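Local coordinates for protein fimbrial structural subunit (Actinomyces naeslundii, PDB 3QDH) that forms the shaft of type 2 fimbriae, through which this oral bacterium adheres to streptococci and host cells during biofilm development, at residues Gln179-Gln184 and Leu213-Gln218. Numbering follows the deposited sequence.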
ATOM      1  N   GLN A 179      -1.409  30.464 -13.255  1.00 39.92           N
ATOM      2  CA  GLN A 179      -2.280  29.365 -13.658  1.00 39.79           C
ATOM      3  C   GLN A 179      -1.850  28.751 -14.993  1.00 39.56           C
ATOM      4  O   GLN A 179      -1.305  29.442 -15.869  1.00 39.47           O
ATOM      5  CB  GLN A 179      -3.723  29.878 -13.757  1.00 40.03           C
ATOM      6  CG  GLN A 179      -4.800  28.802 -13.906  1.00 41.07           C
ATOM      7  CD  GLN A 179      -6.219  29.352 -13.801  1.00 42.41           C
ATOM      8  OE1 GLN A 179      -6.434  30.566 -13.738  1.00 43.45           O
ATOM      9  NE2 GLN A 179      -7.196  28.453 -13.781  1.00 43.17           N
ATOM     10  N   GLY A 180      -2.090  27.449 -15.139  1.00 39.07           N
ATOM     11  CA  GLY A 180      -1.948  26.771 -16.422  1.00 38.76           C
ATOM     12  C   GLY A 180      -0.570  26.222 -16.722  1.00 38.57           C
ATOM     13  O   GLY A 180      -0.353  25.653 -17.788  1.00 38.93           O
ATOM     14  N   ALA A 181       0.368  26.404 -15.796  1.00 38.26           N
ATOM     15  CA  ALA A 181       1.679  25.783 -15.913  1.00 37.92           C
ATOM     16  C   ALA A 181       1.523  24.276 -15.714  1.00 37.87           C
ATOM     17  O   ALA A 181       0.725  23.833 -14.887  1.00 37.54           O
ATOM     18  CB  ALA A 181       2.637  26.362 -14.890  1.00 37.99           C
ATOM     19  N   GLN A 182       2.270  23.497 -16.488  1.00 37.79           N
ATOM     20  CA  GLN A 182       2.146  22.044 -16.431  1.00 37.98           C
ATOM     21  C   GLN A 182       3.443  21.343 -16.032  1.00 37.96           C
ATOM     22  O   GLN A 182       4.525  21.692 -16.504  1.00 37.97           O
ATOM     23  CB  GLN A 182       1.557  21.486 -17.732  1.00 37.95           C
ATOM     24  CG  GLN A 182       0.063  21.774 -17.888  1.00 38.28           C
ATOM     25  CD  GLN A 182      -0.577  21.074 -19.076  1.00 38.69           C
ATOM     26  OE1 GLN A 182       0.104  20.513 -19.932  1.00 39.17           O
ATOM     27  NE2 GLN A 182      -1.902  21.112 -19.132  1.00 40.05           N
ATOM     28  N   PHE A 183       3.306  20.354 -15.148  1.00 38.20           N
ATOM     29  CA  PHE A 183       4.435  19.611 -14.586  1.00 38.39           C
ATOM     30  C   PHE A 183       4.172  18.106 -14.622  1.00 38.51           C
ATOM     31  O   PHE A 183       3.028  17.663 -14.726  1.00 38.21           O
ATOM     32  CB  PHE A 183       4.686  20.024 -13.126  1.00 38.26           C
ATOM     33  CG  PHE A 183       5.202  21.433 -12.952  1.00 38.42           C
ATOM     34  CD1 PHE A 183       6.570  21.690 -12.914  1.00 38.32           C
ATOM     35  CD2 PHE A 183       4.318  22.499 -12.784  1.00 38.41           C
ATOM     36  CE1 PHE A 183       7.051  22.992 -12.732  1.00 38.22           C
ATOM     37  CE2 PHE A 183       4.789  23.802 -12.599  1.00 37.87           C
ATOM     38  CZ  PHE A 183       6.153  24.050 -12.575  1.00 37.63           C
ATOM     39  N   GLN A 184       5.253  17.331 -14.539  1.00 38.97           N
ATOM     40  CA  GLN A 184       5.191  15.876 -14.417  1.00 39.34           C
ATOM     41  C   GLN A 184       6.218  15.422 -13.377  1.00 39.52           C
ATOM     42  O   GLN A 184       7.308  15.990 -13.287  1.00 39.57           O
ATOM     43  CB  GLN A 184       5.461  15.199 -15.769  1.00 39.44           C
ATOM     44  CG  GLN A 184       4.383  15.444 -16.829  1.00 39.73           C
ATOM     45  CD  GLN A 184       4.425  14.446 -17.971  1.00 40.49           C
ATOM     46  OE1 GLN A 184       5.483  14.166 -18.537  1.00 40.74           O
ATOM     47  NE2 GLN A 184       3.260  13.914 -18.327  1.00 40.55           N
ATOM     48  N   LEU A 213       0.229  17.519 -14.179  1.00 38.08           N
ATOM     49  CA  LEU A 213      -0.236  18.397 -13.116  1.00 37.95           C
ATOM     50  C   LEU A 213      -0.304  19.831 -13.617  1.00 37.90           C
ATOM     51  O   LEU A 213       0.629  20.313 -14.262  1.00 37.85           O
ATOM     52  CB  LEU A 213       0.687  18.295 -11.898  1.00 38.04           C
ATOM     53  CG  LEU A 213       0.960  16.881 -11.363  1.00 38.19           C
ATOM     54  CD1 LEU A 213       2.077  16.895 -10.333  1.00 38.58           C
ATOM     55  CD2 LEU A 213      -0.304  16.243 -10.794  1.00 38.45           C
ATOM     56  N   THR A 214      -1.413  20.499 -13.314  1.00 37.66           N
ATOM     57  CA  THR A 214      -1.661  21.865 -13.775  1.00 37.60           C
ATOM     58  C   THR A 214      -1.914  22.790 -12.593  1.00 37.57           C
ATOM     59  O   THR A 214      -2.764  22.505 -11.742  1.00 37.53           O
ATOM     60  CB  THR A 214      -2.866  21.918 -14.743  1.00 37.60           C
ATOM     61  OG1 THR A 214      -2.668  20.969 -15.798  1.00 37.54           O
ATOM     62  CG2 THR A 214      -3.037  23.323 -15.347  1.00 37.32           C
ATOM     63  N   THR A 215      -1.159  23.887 -12.547  1.00 37.43           N
ATOM     64  CA  THR A 215      -1.310  24.912 -11.515  1.00 37.32           C
ATOM     65  C   THR A 215      -2.663  25.609 -11.629  1.00 37.43           C
ATOM     66  O   THR A 215      -3.130  25.914 -12.735  1.00 37.11           O
ATOM     67  CB  THR A 215      -0.191  25.979 -11.592  1.00 37.31           C
ATOM     68  OG1 THR A 215      -0.212  26.612 -12.879  1.00 37.65           O
ATOM     69  CG2 THR A 215       1.181  25.356 -11.359  1.00 36.88           C
ATOM     70  N   ASP A 216      -3.286  25.853 -10.479  1.00 37.58           N
ATOM     71  CA  ASP A 216      -4.598  26.490 -10.431  1.00 37.95           C
ATOM     72  C   ASP A 216      -4.474  28.017 -10.473  1.00 38.17           C
ATOM     73  O   ASP A 216      -3.390  28.550 -10.729  1.00 37.98           O
ATOM     74  CB  ASP A 216      -5.398  26.014  -9.204  1.00 38.13           C
ATOM     75  CG  ASP A 216      -4.645  26.187  -7.885  1.00 38.25           C
ATOM     76  OD1 ASP A 216      -3.695  26.997  -7.809  1.00 39.28           O
ATOM     77  OD2 ASP A 216      -5.022  25.508  -6.907  1.00 39.04           O
ATOM     78  N   ALA A 217      -5.582  28.711 -10.216  1.00 38.52           N
ATOM     79  CA  ALA A 217      -5.622  30.180 -10.255  1.00 38.80           C
ATOM     80  C   ALA A 217      -4.589  30.839  -9.335  1.00 38.85           C
ATOM     81  O   ALA A 217      -4.119  31.947  -9.618  1.00 39.14           O
ATOM     82  CB  ALA A 217      -7.030  30.682  -9.935  1.00 38.91           C
ATOM     83  N   GLN A 218      -4.229  30.145  -8.254  1.00 38.53           N
ATOM     84  CA  GLN A 218      -3.244  30.642  -7.287  1.00 38.28           C
ATOM     85  C   GLN A 218      -1.831  30.157  -7.609  1.00 37.76           C
ATOM     86  O   GLN A 218      -0.891  30.396  -6.848  1.00 37.73           O
ATOM     87  CB  GLN A 218      -3.633  30.244  -5.856  1.00 38.49           C
ATOM     88  CG  GLN A 218      -5.099  30.515  -5.487  1.00 39.71           C
ATOM     89  CD  GLN A 218      -5.513  31.966  -5.705  1.00 41.82           C
ATOM     90  OE1 GLN A 218      -6.583  32.241  -6.254  1.00 42.33           O
ATOM     91  NE2 GLN A 218      -4.665  32.901  -5.275  1.00 42.71           N
TER
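F183 and L213 exchange paired backbone bonds, F183 N giving to L213 O at 2.8 Å and L213 N to F183 O at 2.9 Å, and so begin an antiparallel ladder. Next comes the non-hydrogen-bonded pair Q182–T214. Past the strands proper the bonding goes on: T215 N reaches A181 O in the carbonyl plane, and G180 N meets T215 O almost straight (175°), with the donor tilted 34° from that carbonyl's plane.

Among side-chain bonds, T215 illustrates how a threonine can tie together two chain segments just outside the paired strands. With chi1 at 59°, its OG1 turns in between the segments, accepts from A181 N at 3.0 Å and also bonds L178 O. Q182 and T214 run side by side, their NE2–OG1 bond weak at 3.4 Å.

On the face that carries F183 and L213, the packing is nonpolar. T215 CG2 sits at the F183 ring edge, 4.1 Å from CE2, and near A181 CB, while I221 of strand 220-230 touches F183, L213 and T215.

At the exposed end, Q179 lays its extended chain along the backbone of D216 and A217, OE1 3.6 Å from A217 CA.

Such short edge-strand pairing over a hydrophobic core is consistent with the CnaB-type, prealbumin-like beta sandwich of Gram-positive pilins.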